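Local coordinates for mandelate racemase/muconate lactonizing enzyme-like protein (Rubrobacter xylanophilus DSM 9941, PDB 3CYJ), which belongs to the mandelate racemase/muconate lactonizing enzyme family of the enolase superfamily and binds a sodium ion in its barrel domain, at residues Pro133-Gly138 with Arg162-Val167; Glu176-Ala181 with Ala212-Ile217; Ser218-Pro223 with Val243-Gly248; Gly262-Leu267 with His290-Ser295; Gln268-Arg273 with Ser295-Pro300. All coordinates share one frame; numbering follows the deposited sequence. Where two conformers were deposited one is given.

Overall arrangement
All five contacts lie in the parallel beta/alpha barrel of this enolase-superfamily chain. Contacts 1, 3, 4 and 5 pair neighbouring barrel strands; contact 2 joins two of the outer helices, 174-185 and 201-215. Contacts 1, 2 and 3 follow one another along the chain, whereas contacts 4 and 5 interleave, being successive levels of strands 266-269 and 294-296 with Ser295 in common. Contacts 3 and 4 have centres about 10 Å apart on adjacent strands, and contacts 2 and 5 are the most distant, with centres about 26 Å apart. Lys164 of contact 1 pairs with Glu221 of contact 3, and contacts 1, 3 and 5 converge around the sodium ion.

Contact 1 (Pro133-Gly138 with Arg162-Val167); sequences PVYGSG and RVKMKV
Arg162 and Val134 meet at the outset of a parallel strand pair, 132-137 with 162-166, which forms the first beta-alpha-beta unit of the barrel together with helix 145-157. The guanidinium takes the Val134 carbonyl side-on: Arg162 NE lies 2.8 Å from Val134 O and NH2 lies 2.7 Å from the same oxygen, which sits close to the guanidinium plane. A bend at chi3 (-55°) turns the group back onto the neighbouring strand, and NH2 also packs against Pro133 CB.

Backbone bonds continue the pairing. Gly136 N donates to Arg162 O, Gly136 O receives Lys164 N at 2.8 Å, and Gly138 N reaches Lys164 O in a nearly straight bond.

Packing and charge meet on the side of the sheet that carries Ser137 and Lys164. The aliphatic part of Lys164 crosses the Tyr135 ring obliquely, with CB 3.5 Å from Tyr135 CE1, and a bend at chi3 (78°) brings its ammonium to the ring edge, where Lys164 NZ donates to Tyr135 OH at 3.0 Å. That ammonium also forms salt bridges with Glu221 and Glu317.

Ser137 OG is hydrogen-bonded to Glu317 as well. Lys166 NZ, bonded to Asp194, donates also to a water at 2.9 Å; this water in turn donates to Ser137 OG and Gly138 O.

Contact 2 (Glu176-Ala181 with Ala212-Ile217); sequences ERVRAA and AREAGI
Val178 turns CG1 away from its carbonyl carbon (chi1 -64°), which leaves CG2 directed at the end of the facing helix, while Glu214 bends at chi2 (149°) and brings its carboxylate beside that methyl. Val178 CG2 lies 4.0 Å from Glu214 OE1, and the two side chains cross at a slant. The valine also meets Ala215: the CB atoms of Val178 and Ala215 are 4.0 Å apart, and the methyl of Ala215 comes down on the backbone, its CB 3.6 Å from Val178 O. The close approach, Arg179 CA to Ala215 CA 5.6 Å, is consistent with the small side chain of Ala215.

Arg179 borders the contact on its solvent side. Arg179 CG rests 3.6 Å from Glu214 O, and a bend at chi3 carries NH1 of the same arginine to 3.9 Å from Glu214 CG. The guanidinium and carboxylate planes are turned 65° from each other. No hydrogen bond links the two segments; Arg179 NH1 and Glu214 OE2 remain 4.8 Å apart, so their opposite charges could give a mild attraction but do not touch.

Just beyond Ala215, Gly216 leaves the helical conformation with positive phi, and its N bonds to Ala212 O as the chain turns toward the strand. The carbonyl of Ala215 accepts a bond from Arg182. The contact joins helices 174-185 and 201-215 on the outside of the barrel, where Phe211 adds to the apolar packing around Val178 and where Met165 of strand 162-166 and Val167 just after it pack on Val178 from the barrel side.

Contact 3 (Ser218-Pro223 with Val243-Gly248); sequences SYLEEP and VAIAAG. With NA (sodium ion), chain E.
The methyl of Ala246 fits against the hydroxyl end of the Tyr219 ring, with CB 3.3 Å from Tyr219 OH and 3.4 Å from Tyr219 CZ. It lies nearly evenly between the two ring flanks, since CE1 and CE2 are equally far from it. Tyr219 CG stands anti to the backbone N (chi1 -169°), which lays the ring along the neighbouring strand and past the smaller bump of Ala244 CB. The opposite face of the sheet has larger bumps. Leu220 CB rests against two methyls of the facing chain, Val243 CG1 at 3.8 Å and Ile245 CD1, and the Leu220 and Ile245 side chains run side by side in the same direction. Farther on, the Pro223 ring touches Ile245 CG2.

These side chains project from parallel strands 219-221 and 244-247, joined by helix 229-238 in a beta-alpha-beta unit of the enolase-superfamily barrel. Four backbone bonds tie the strands: Ala244 N to Ser218 O, Leu220 N to Ala244 O, Ala246 N to Leu220 O and Glu222 N to Ala246 O.

At the C-terminal end of strand 219-221, Glu221 and the following Glu222 extend to the sodium ion. Glu221 OE2 binds it at 2.6 Å and Glu222 OE1 at 2.7 Å, with Asp194 supplying the third protein ligand. Glu221 OE1 forms a salt bridge with Lys164, which should steady the carboxylate, and Tyr219 OH is hydrogen-bonded to Gln268. On its other oxygen, Glu222 OE2 receives a bond of 2.7 Å from a water, which accepts in turn from Gly248 N.

Contact 4 (Gly262-Leu267 with His290-Ser295); sequences GCVDIL and HQIPFS
Leu267 and Ser295 are joined by the shorter of the two backbone bonds here, Ser295 N to Leu267 O at 2.8 Å. The other runs from Leu267 N to Pro293 O at 3.2 Å, so the amide and carbonyl of Leu267 both engage the facing chain. The Phe294 ring lies beside this pairing, its CD1 3.4 Å from Leu267 O.

Apolar side chains fill in around the bonds. Ile292 CG1 occupies the position between the backbone N and the carbonyl carbon (chi1 62°), carrying CD1 to 3.9 Å from Leu267 CB and within touch of Val264 CG2. Ile266 CG2 meets Ser295 CB at 4.0 Å, while the Pro293 ring meets a carbonyl, CD 3.3 Å from Asp265 O. At the far end the His290 ring comes to Gly262, with CD2 4.0 Å from Gly262 N.

A second shell fixes these groups. Asp265 OD2 accepts from Ile245 N and forms a salt bridge with Lys202 of a second subunit; His290 ND1 is bonded to Ile286 O, and Ser295 OG to His315. A Schellman motif ends the helix before Ile292: Gln291, with positive phi, is its C-prime residue, and Ile292 N bonds back to Cys287 O.

From this helix end the chain passes into strand 294-296, laid parallel beside strand 266-269, as neighbouring strands are arranged in a beta/alpha barrel.

Contact 5 (Gln268-Arg273 with Ser295-Pro300); sequences QADVTR and SAHCAP
Asp270 OD1, beside the carbonyl of His297, is gripped by two groups of Thr272. Thr272 OG1 donates to Asp270 OD1 at 2.7 Å from the syn side, and Thr272 N donates to the same OD1 at 2.8 Å from the anti side, both from the same face of the carboxylate; the second bond closes an Asx turn. With its CG anti to the backbone N (chi1 178°), the aspartate lies against the His297 carbonyl, and Asp270 CG is 3.2 Å from His297 O. Its other oxygen, Asp270 OD2, comes to the edge of the imidazole, 3.5 Å from His297 CD2, with carboxylate and ring planes 56° apart. Arg273 NH1 makes only a long salt bridge to the same OD2, which lies well out of the guanidinium plane; the guanidinium also pairs with Glu249.

Backbone bonds pair the strands just before this site. His297 N donates to Ala269 O at 2.8 Å, while the bond from Ala269 N to Ser295 O is weak. One water bridges the diverging chains, accepting from Val271 N and donating to His297 O at 2.6 Å. Past it, Thr272 CG2 packs on the Ala299 methyl, CB, at 3.5 Å.

Ala299 is the N-cap of helix 300-306. The arrangement belongs to the C-terminal ends of strands 266-269 and 294-296 of the barrel, where in the enolase superfamily the active site lies; here the nearest atom of the His297 side chain is about 4 Å from the sodium ion.

Contact 1 (Pro133-Gly138 with Arg162-Val167)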
# COMPACT_ATOMS: atom_id res chain seq x y z
N PRO A 133 -0.68 -23.51 30.47
CA PRO A 133 -0.28 -22.50 31.42
C PRO A 133 -1.31 -21.38 31.57
O PRO A 133 -2.06 -21.05 30.60
CB PRO A 133 1.04 -22.00 30.87
CG PRO A 133 1.03 -22.36 29.41
CD PRO A 133 0.14 -23.50 29.24
N VAL A 134 -1.42 -20.85 32.78
CA VAL A 134 -2.39 -19.82 33.08
C VAL A 134 -1.74 -18.54 33.56
O VAL A 134 -0.55 -18.52 33.96
CB VAL A 134 -3.47 -20.26 34.12
CG1 VAL A 134 -4.03 -21.61 33.78
CG2 VAL A 134 -2.93 -20.25 35.57
N TYR A 135 -2.49 -17.43 33.50
CA TYR A 135 -2.11 -16.31 34.35
C TYR A 135 -3.30 -15.98 35.25
O TYR A 135 -4.46 -16.09 34.82
CB TYR A 135 -1.67 -15.09 33.52
CG TYR A 135 -2.71 -14.48 32.62
CD1 TYR A 135 -3.49 -13.40 33.06
CD2 TYR A 135 -2.88 -14.92 31.30
CE1 TYR A 135 -4.41 -12.80 32.25
CE2 TYR A 135 -3.82 -14.33 30.46
CZ TYR A 135 -4.56 -13.26 30.95
OH TYR A 135 -5.47 -12.66 30.14
N GLY A 136 -3.00 -15.59 36.49
CA GLY A 136 -4.02 -15.10 37.40
C GLY A 136 -4.46 -13.70 37.00
O GLY A 136 -3.63 -12.82 36.80
N SER A 137 -5.77 -13.48 36.88
CA SER A 137 -6.25 -12.21 36.31
C SER A 137 -7.34 -11.53 37.22
O SER A 137 -8.38 -12.12 37.46
CB SER A 137 -6.78 -12.46 34.89
OG SER A 137 -7.38 -11.28 34.37
N GLY A 138 -7.07 -10.33 37.72
CA GLY A 138 -7.99 -9.58 38.55
C GLY A 138 -7.50 -8.14 38.64
O GLY A 138 -7.36 -7.45 37.60
N ARG A 162 2.60 -15.57 36.41
CA ARG A 162 2.07 -14.51 35.55
C ARG A 162 0.78 -13.98 36.15
O ARG A 162 -0.14 -14.73 36.47
CB ARG A 162 1.77 -15.05 34.16
CG ARG A 162 2.98 -15.51 33.37
CD ARG A 162 2.63 -16.55 32.24
NE ARG A 162 1.90 -17.72 32.78
CZ ARG A 162 2.47 -18.90 33.05
NH1 ARG A 162 3.77 -19.07 32.83
NH2 ARG A 162 1.75 -19.91 33.54
N VAL A 163 0.72 -12.67 36.31
CA VAL A 163 -0.48 -12.06 36.82
C VAL A 163 -0.88 -10.84 35.99
O VAL A 163 0.02 -10.07 35.51
CB VAL A 163 -0.39 -11.66 38.34
CG1 VAL A 163 -0.24 -12.90 39.24
CG2 VAL A 163 0.68 -10.63 38.58
N LYS A 164 -2.21 -10.66 35.84
CA LYS A 164 -2.77 -9.45 35.19
C LYS A 164 -3.64 -8.56 36.10
O LYS A 164 -4.42 -9.04 36.91
CB LYS A 164 -3.53 -9.82 33.87
CG LYS A 164 -3.82 -8.63 32.91
CD LYS A 164 -4.52 -9.13 31.57
CE LYS A 164 -6.01 -9.40 31.84
NZ LYS A 164 -6.79 -9.98 30.73
N MET A 165 -3.48 -7.26 35.94
CA MET A 165 -4.26 -6.25 36.68
C MET A 165 -4.89 -5.18 35.71
O MET A 165 -4.48 -5.05 34.55
CB MET A 165 -3.39 -5.57 37.75
CG MET A 165 -2.10 -4.92 37.24
SD MET A 165 -1.15 -3.85 38.42
CE MET A 165 -2.30 -2.52 38.81
N LYS A 166 -5.89 -4.45 36.19
CA LYS A 166 -6.48 -3.35 35.46
C LYS A 166 -5.79 -2.01 35.69
O LYS A 166 -5.32 -1.71 36.79
CB LYS A 166 -7.96 -3.23 35.82
CG LYS A 166 -8.75 -4.54 35.81
CD LYS A 166 -8.69 -5.21 34.46
CE LYS A 166 -9.93 -6.04 34.22
NZ LYS A 166 -9.65 -7.06 33.20
N VAL A 167 -5.73 -1.21 34.63
CA VAL A 167 -5.20 0.16 34.68
C VAL A 167 -6.12 1.05 33.86
O VAL A 167 -6.92 0.57 33.05
CB VAL A 167 -3.76 0.30 34.00
CG1 VAL A 167 -2.70 -0.32 34.83
CG2 VAL A 167 -3.79 -0.26 32.54
O HOH W 1 -7.77 -8.54 34.85

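Contact 2 (Glu176-Ala181 with Ala212-Ile217)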
# COMPACT_ATOMS: atom_id res chain seq x y z
N GLU A 176 1.55 4.39 41.11
CA GLU A 176 1.69 3.67 42.37
C GLU A 176 0.98 2.34 42.45
O GLU A 176 1.45 1.45 43.16
CB GLU A 176 1.47 4.52 43.62
CG GLU A 176 0.12 5.09 43.79
CD GLU A 176 -0.06 5.73 45.20
OE1 GLU A 176 -0.87 6.69 45.30
OE2 GLU A 176 0.60 5.29 46.19
N ARG A 177 -0.12 2.15 41.72
CA ARG A 177 -0.79 0.86 41.74
C ARG A 177 0.09 -0.19 41.08
O ARG A 177 0.20 -1.30 41.58
CB ARG A 177 -2.18 0.94 41.10
CG ARG A 177 -3.13 1.89 41.84
CD ARG A 177 -4.54 1.91 41.26
NE ARG A 177 -5.21 0.61 41.30
CZ ARG A 177 -5.87 0.12 42.35
NH1 ARG A 177 -5.93 0.83 43.49
NH2 ARG A 177 -6.46 -1.08 42.25
N VAL A 178 0.76 0.15 39.97
CA VAL A 178 1.67 -0.83 39.34
C VAL A 178 2.95 -1.06 40.16
O VAL A 178 3.44 -2.19 40.25
CB VAL A 178 2.04 -0.51 37.85
CG1 VAL A 178 0.79 -0.59 36.95
CG2 VAL A 178 2.72 0.83 37.69
N ARG A 179 3.48 -0.00 40.77
CA ARG A 179 4.61 -0.13 41.70
C ARG A 179 4.29 -1.02 42.89
O ARG A 179 5.11 -1.86 43.25
CB ARG A 179 5.13 1.25 42.13
CG ARG A 179 6.01 1.84 41.00
CD ARG A 179 6.75 3.08 41.42
NE ARG A 179 5.80 4.05 41.97
CZ ARG A 179 5.52 5.21 41.38
NH1 ARG A 179 6.15 5.53 40.22
NH2 ARG A 179 4.63 6.05 41.97
N ALA A 180 3.09 -0.86 43.45
CA ALA A 180 2.58 -1.72 44.53
C ALA A 180 2.42 -3.17 44.14
O ALA A 180 2.70 -4.10 44.92
CB ALA A 180 1.22 -1.19 45.07
N ALA A 181 1.94 -3.39 42.92
CA ALA A 181 1.81 -4.75 42.38
C ALA A 181 3.19 -5.40 42.21
O ALA A 181 3.38 -6.58 42.48
CB ALA A 181 0.99 -4.74 41.03
N ALA A 212 6.30 0.24 31.46
CA ALA A 212 7.57 -0.47 31.34
C ALA A 212 8.66 0.01 32.34
O ALA A 212 9.23 -0.81 33.08
CB ALA A 212 8.09 -0.46 29.89
N ARG A 213 8.85 1.33 32.44
CA ARG A 213 9.86 1.93 33.32
C ARG A 213 9.49 1.79 34.80
O ARG A 213 10.33 1.43 35.63
CB ARG A 213 10.05 3.41 33.01
CG ARG A 213 10.59 3.73 31.61
CD ARG A 213 10.88 5.26 31.41
NE ARG A 213 9.66 6.11 31.43
CZ ARG A 213 8.93 6.40 30.35
NH1 ARG A 213 7.82 7.17 30.43
NH2 ARG A 213 9.30 5.90 29.17
N GLU A 214 8.24 2.08 35.12
CA GLU A 214 7.76 2.08 36.50
C GLU A 214 7.75 0.69 37.11
O GLU A 214 8.04 0.55 38.28
CB GLU A 214 6.34 2.66 36.58
CG GLU A 214 6.35 4.14 36.61
CD GLU A 214 5.14 4.78 35.97
OE1 GLU A 214 4.06 4.13 35.92
OE2 GLU A 214 5.30 5.95 35.52
N ALA A 215 7.38 -0.34 36.34
CA ALA A 215 7.22 -1.67 36.96
C ALA A 215 7.59 -2.80 36.06
O ALA A 215 7.30 -3.95 36.39
CB ALA A 215 5.80 -1.92 37.48
N GLY A 216 8.22 -2.52 34.93
CA GLY A 216 8.68 -3.61 34.07
C GLY A 216 7.59 -4.52 33.49
O GLY A 216 7.73 -5.76 33.46
N ILE A 217 6.50 -3.94 33.00
CA ILE A 217 5.40 -4.77 32.47
C ILE A 217 5.75 -5.47 31.14
O ILE A 217 6.61 -4.99 30.36
CB ILE A 217 4.07 -3.97 32.29
CG1 ILE A 217 4.25 -2.91 31.18
CG2 ILE A 217 3.60 -3.37 33.69
CD1 ILE A 217 2.95 -2.49 30.49

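Contact 3 (Ser218-Pro223 with Val243-Gly248)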
# COMPACT_ATOMS: atom_id res chain seq x y z
N SER A 218 5.05 -6.57 30.86
CA SER A 218 5.33 -7.36 29.68
C SER A 218 4.17 -7.46 28.74
O SER A 218 4.26 -8.15 27.70
CB SER A 218 5.68 -8.80 30.11
OG SER A 218 6.60 -8.71 31.17
N TYR A 219 3.05 -6.84 29.08
CA TYR A 219 1.80 -7.13 28.36
C TYR A 219 0.87 -5.98 28.56
O TYR A 219 0.63 -5.54 29.69
CB TYR A 219 1.19 -8.37 28.97
CG TYR A 219 0.01 -9.04 28.25
CD1 TYR A 219 0.25 -10.11 27.38
CD2 TYR A 219 -1.34 -8.73 28.55
CE1 TYR A 219 -0.79 -10.79 26.76
CE2 TYR A 219 -2.40 -9.43 27.94
CZ TYR A 219 -2.10 -10.46 27.05
OH TYR A 219 -3.06 -11.21 26.39
N LEU A 220 0.35 -5.45 27.45
CA LEU A 220 -0.57 -4.33 27.48
C LEU A 220 -1.79 -4.72 26.65
O LEU A 220 -1.72 -4.73 25.44
CB LEU A 220 0.08 -3.03 26.96
CG LEU A 220 -0.87 -1.81 26.80
CD1 LEU A 220 -1.78 -1.61 28.06
CD2 LEU A 220 -0.16 -0.52 26.44
N GLU A 221 -2.90 -5.01 27.33
CA GLU A 221 -4.10 -5.46 26.67
C GLU A 221 -5.13 -4.31 26.43
O GLU A 221 -5.38 -3.47 27.32
CB GLU A 221 -4.74 -6.57 27.49
CG GLU A 221 -5.86 -7.23 26.72
CD GLU A 221 -6.67 -8.18 27.60
OE1 GLU A 221 -6.11 -8.70 28.61
OE2 GLU A 221 -7.87 -8.39 27.27
N GLU A 222 -5.70 -4.29 25.23
CA GLU A 222 -6.76 -3.34 24.90
C GLU A 222 -6.43 -1.89 25.26
O GLU A 222 -7.24 -1.20 25.90
CB GLU A 222 -8.07 -3.76 25.55
CG GLU A 222 -8.70 -4.96 24.82
CD GLU A 222 -9.96 -5.54 25.51
OE1 GLU A 222 -10.31 -5.12 26.64
OE2 GLU A 222 -10.60 -6.46 24.93
N PRO A 223 -5.26 -1.41 24.79
CA PRO A 223 -4.91 -0.05 25.18
C PRO A 223 -5.93 0.94 24.58
O PRO A 223 -6.25 1.95 25.23
CB PRO A 223 -3.54 0.15 24.55
CG PRO A 223 -3.50 -0.84 23.33
CD PRO A 223 -4.34 -2.01 23.77
N VAL A 243 7.11 -5.40 25.55
CA VAL A 243 5.72 -5.24 26.01
C VAL A 243 4.79 -5.74 24.89
O VAL A 243 4.67 -5.10 23.87
CB VAL A 243 5.37 -3.77 26.43
CG1 VAL A 243 3.85 -3.60 26.89
CG2 VAL A 243 6.32 -3.29 27.52
N ALA A 244 4.16 -6.88 25.08
CA ALA A 244 3.27 -7.38 24.03
C ALA A 244 1.91 -6.63 23.96
O ALA A 244 1.25 -6.38 24.98
CB ALA A 244 3.05 -8.86 24.22
N ILE A 245 1.53 -6.21 22.77
CA ILE A 245 0.25 -5.54 22.59
C ILE A 245 -0.76 -6.61 22.32
O ILE A 245 -0.61 -7.34 21.37
CB ILE A 245 0.29 -4.47 21.46
CG1 ILE A 245 1.34 -3.36 21.77
CG2 ILE A 245 -1.10 -3.87 21.21
CD1 ILE A 245 1.10 -2.52 23.14
N ALA A 246 -1.78 -6.77 23.19
CA ALA A 246 -2.79 -7.85 23.01
C ALA A 246 -4.23 -7.32 22.85
O ALA A 246 -4.60 -6.29 23.44
CB ALA A 246 -2.75 -8.84 24.18
N ALA A 247 -5.05 -8.05 22.07
CA ALA A 247 -6.45 -7.67 21.89
C ALA A 247 -7.21 -8.83 21.35
O ALA A 247 -6.60 -9.77 20.88
CB ALA A 247 -6.56 -6.46 20.98
N GLY A 248 -8.54 -8.80 21.43
CA GLY A 248 -9.33 -9.82 20.77
C GLY A 248 -10.63 -10.37 21.30
O GLY A 248 -11.32 -11.13 20.56
NA NA E . -9.76 -7.05 28.46
O HOH W 2 -10.45 -6.76 22.30

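Contact 4 (Gly262-Leu267 with His290-Ser295)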
# COMPACT_ATOMS: atom_id res chain seq x y z
N GLY A 262 -3.33 -8.96 12.03
CA GLY A 262 -2.33 -8.07 11.44
C GLY A 262 -1.98 -6.84 12.26
O GLY A 262 -1.17 -6.03 11.80
N CYS A 263 -2.53 -6.69 13.48
CA CYS A 263 -2.41 -5.42 14.24
C CYS A 263 -1.83 -5.55 15.59
O CYS A 263 -1.54 -4.52 16.21
CB CYS A 263 -3.79 -4.79 14.49
SG CYS A 263 -4.59 -4.35 13.01
N VAL A 264 -1.73 -6.78 16.10
CA VAL A 264 -1.32 -7.04 17.50
C VAL A 264 -0.11 -7.94 17.58
O VAL A 264 0.26 -8.57 16.58
CB VAL A 264 -2.46 -7.73 18.35
CG1 VAL A 264 -3.68 -6.82 18.50
CG2 VAL A 264 -2.87 -9.07 17.76
N ASP A 265 0.50 -8.01 18.78
CA ASP A 265 1.53 -9.01 19.06
C ASP A 265 0.90 -10.32 19.55
O ASP A 265 1.49 -11.41 19.36
CB ASP A 265 2.53 -8.49 20.12
CG ASP A 265 3.14 -7.13 19.74
OD1 ASP A 265 3.75 -7.03 18.65
OD2 ASP A 265 3.02 -6.16 20.52
N ILE A 266 -0.23 -10.23 20.25
CA ILE A 266 -0.87 -11.40 20.81
C ILE A 266 -2.39 -11.39 20.56
O ILE A 266 -3.07 -10.42 20.89
CB ILE A 266 -0.60 -11.55 22.36
CG1 ILE A 266 0.91 -11.56 22.66
CG2 ILE A 266 -1.23 -12.85 22.90
CD1 ILE A 266 1.26 -11.86 24.05
N LEU A 267 -2.91 -12.46 19.96
CA LEU A 267 -4.31 -12.53 19.63
C LEU A 267 -5.07 -13.22 20.76
O LEU A 267 -4.58 -14.22 21.31
CB LEU A 267 -4.50 -13.26 18.31
CG LEU A 267 -5.95 -13.44 17.79
CD1 LEU A 267 -6.59 -12.11 17.64
CD2 LEU A 267 -6.00 -14.02 16.44
N HIS A 290 -0.31 -16.22 10.70
CA HIS A 290 0.22 -14.90 10.93
C HIS A 290 1.45 -14.93 11.84
O HIS A 290 2.09 -13.88 12.06
CB HIS A 290 -0.83 -14.04 11.59
CG HIS A 290 -1.83 -13.45 10.64
ND1 HIS A 290 -2.93 -14.14 10.19
CD2 HIS A 290 -1.92 -12.20 10.12
CE1 HIS A 290 -3.65 -13.36 9.39
NE2 HIS A 290 -3.06 -12.17 9.35
N GLN A 291 1.79 -16.10 12.36
CA GLN A 291 2.93 -16.30 13.28
C GLN A 291 2.90 -15.52 14.60
O GLN A 291 3.94 -15.00 15.09
CB GLN A 291 4.28 -16.00 12.56
CG GLN A 291 4.50 -16.82 11.34
CD GLN A 291 4.85 -18.20 11.72
OE1 GLN A 291 5.94 -18.44 12.29
NE2 GLN A 291 3.93 -19.12 11.48
N ILE A 292 1.74 -15.48 15.24
CA ILE A 292 1.64 -14.84 16.51
C ILE A 292 1.09 -15.83 17.53
O ILE A 292 0.28 -16.70 17.18
CB ILE A 292 0.75 -13.54 16.40
CG1 ILE A 292 -0.69 -13.88 15.97
CG2 ILE A 292 1.43 -12.51 15.49
CD1 ILE A 292 -1.60 -12.70 15.81
N PRO A 293 1.48 -15.68 18.80
CA PRO A 293 0.87 -16.46 19.89
C PRO A 293 -0.62 -16.12 20.13
O PRO A 293 -1.11 -15.08 19.73
CB PRO A 293 1.67 -16.02 21.16
CG PRO A 293 2.76 -15.03 20.68
CD PRO A 293 2.37 -14.59 19.27
N PHE A 294 -1.32 -17.05 20.78
CA PHE A 294 -2.72 -16.89 21.12
C PHE A 294 -2.88 -16.84 22.67
O PHE A 294 -2.09 -17.45 23.40
CB PHE A 294 -3.53 -18.05 20.51
CG PHE A 294 -4.94 -18.13 20.99
CD1 PHE A 294 -5.92 -17.26 20.50
CD2 PHE A 294 -5.31 -19.06 21.99
CE1 PHE A 294 -7.29 -17.35 20.99
CE2 PHE A 294 -6.63 -19.18 22.44
CZ PHE A 294 -7.61 -18.32 21.96
N SER A 295 -3.90 -16.17 23.17
CA SER A 295 -4.15 -16.22 24.60
C SER A 295 -5.67 -16.28 24.84
O SER A 295 -6.44 -15.47 24.25
CB SER A 295 -3.54 -15.01 25.30
OG SER A 295 -3.83 -15.04 26.68

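Contact 5 (Gln268-Arg273 with Ser295-Pro300)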
# COMPACT_ATOMS: atom_id res chain seq x y z
N GLN A 268 -6.24 -12.70 21.11
CA GLN A 268 -7.04 -13.28 22.15
C GLN A 268 -8.38 -13.67 21.60
O GLN A 268 -8.89 -13.01 20.70
CB GLN A 268 -7.31 -12.28 23.25
CG GLN A 268 -6.07 -11.68 23.84
CD GLN A 268 -6.39 -10.58 24.82
OE1 GLN A 268 -5.66 -10.40 25.76
NE2 GLN A 268 -7.45 -9.83 24.58
N ALA A 269 -8.97 -14.73 22.15
CA ALA A 269 -10.38 -14.98 21.94
C ALA A 269 -10.98 -15.65 23.20
O ALA A 269 -10.27 -16.11 24.09
CB ALA A 269 -10.64 -15.77 20.64
N ASP A 270 -12.30 -15.61 23.31
CA ASP A 270 -12.99 -16.10 24.48
C ASP A 270 -13.86 -17.23 24.00
O ASP A 270 -14.77 -17.01 23.19
CB ASP A 270 -13.82 -14.94 25.01
CG ASP A 270 -14.68 -15.29 26.24
OD1 ASP A 270 -15.15 -16.44 26.41
OD2 ASP A 270 -14.92 -14.36 27.02
N VAL A 271 -13.58 -18.43 24.45
CA VAL A 271 -14.33 -19.61 24.00
C VAL A 271 -15.88 -19.47 24.17
O VAL A 271 -16.67 -20.11 23.44
CB VAL A 271 -13.83 -20.93 24.70
CG1 VAL A 271 -14.37 -21.05 26.07
CG2 VAL A 271 -14.22 -22.14 23.94
N THR A 272 -16.31 -18.60 25.07
CA THR A 272 -17.74 -18.44 25.30
C THR A 272 -18.35 -17.36 24.40
O THR A 272 -19.52 -17.01 24.50
CB THR A 272 -18.07 -18.23 26.81
OG1 THR A 272 -17.68 -16.92 27.24
CG2 THR A 272 -17.36 -19.30 27.68
N ARG A 273 -17.56 -16.86 23.46
CA ARG A 273 -18.04 -15.79 22.59
C ARG A 273 -17.71 -16.01 21.14
O ARG A 273 -18.46 -15.57 20.28
CB ARG A 273 -17.42 -14.46 23.00
CG ARG A 273 -17.87 -13.93 24.30
CD ARG A 273 -17.06 -12.76 24.58
NE ARG A 273 -17.66 -11.97 25.60
CZ ARG A 273 -17.01 -11.00 26.23
NH1 ARG A 273 -15.73 -10.75 25.90
NH2 ARG A 273 -17.64 -10.29 27.17
N SER A 295 -3.90 -16.17 23.17
CA SER A 295 -4.15 -16.22 24.60
C SER A 295 -5.67 -16.28 24.84
O SER A 295 -6.44 -15.47 24.25
CB SER A 295 -3.54 -15.01 25.30
OG SER A 295 -3.83 -15.04 26.68
N ALA A 296 -6.11 -17.28 25.60
CA ALA A 296 -7.54 -17.41 25.85
C ALA A 296 -8.04 -16.45 26.91
O ALA A 296 -7.38 -16.19 27.94
CB ALA A 296 -7.90 -18.83 26.18
N HIS A 297 -9.18 -15.88 26.63
CA HIS A 297 -9.77 -14.86 27.49
C HIS A 297 -10.98 -15.47 28.24
O HIS A 297 -11.84 -16.09 27.59
CB HIS A 297 -10.15 -13.68 26.60
CG HIS A 297 -10.82 -12.55 27.31
ND1 HIS A 297 -10.10 -11.54 27.93
CD2 HIS A 297 -12.13 -12.25 27.47
CE1 HIS A 297 -10.96 -10.68 28.46
NE2 HIS A 297 -12.19 -11.09 28.20
N CYS A 298 -10.98 -15.33 29.59
CA CYS A 298 -12.09 -15.70 30.50
C CYS A 298 -12.46 -17.22 30.56
O CYS A 298 -11.89 -18.04 29.83
CB CYS A 298 -13.32 -14.79 30.21
SG CYS A 298 -13.05 -13.04 30.89
N ALA A 299 -13.43 -17.59 31.42
CA ALA A 299 -14.01 -18.96 31.48
C ALA A 299 -12.95 -20.10 31.59
O ALA A 299 -12.86 -20.97 30.69
CB ALA A 299 -14.97 -19.23 30.27
N PRO A 300 -12.16 -20.08 32.68
CA PRO A 300 -11.03 -20.99 32.76
C PRO A 300 -11.46 -22.44 32.65
O PRO A 300 -10.73 -23.22 32.07
CB PRO A 300 -10.40 -20.70 34.15
CG PRO A 300 -11.10 -19.51 34.72
CD PRO A 300 -12.26 -19.16 33.83
O HOH W 3 -11.70 -18.49 26.52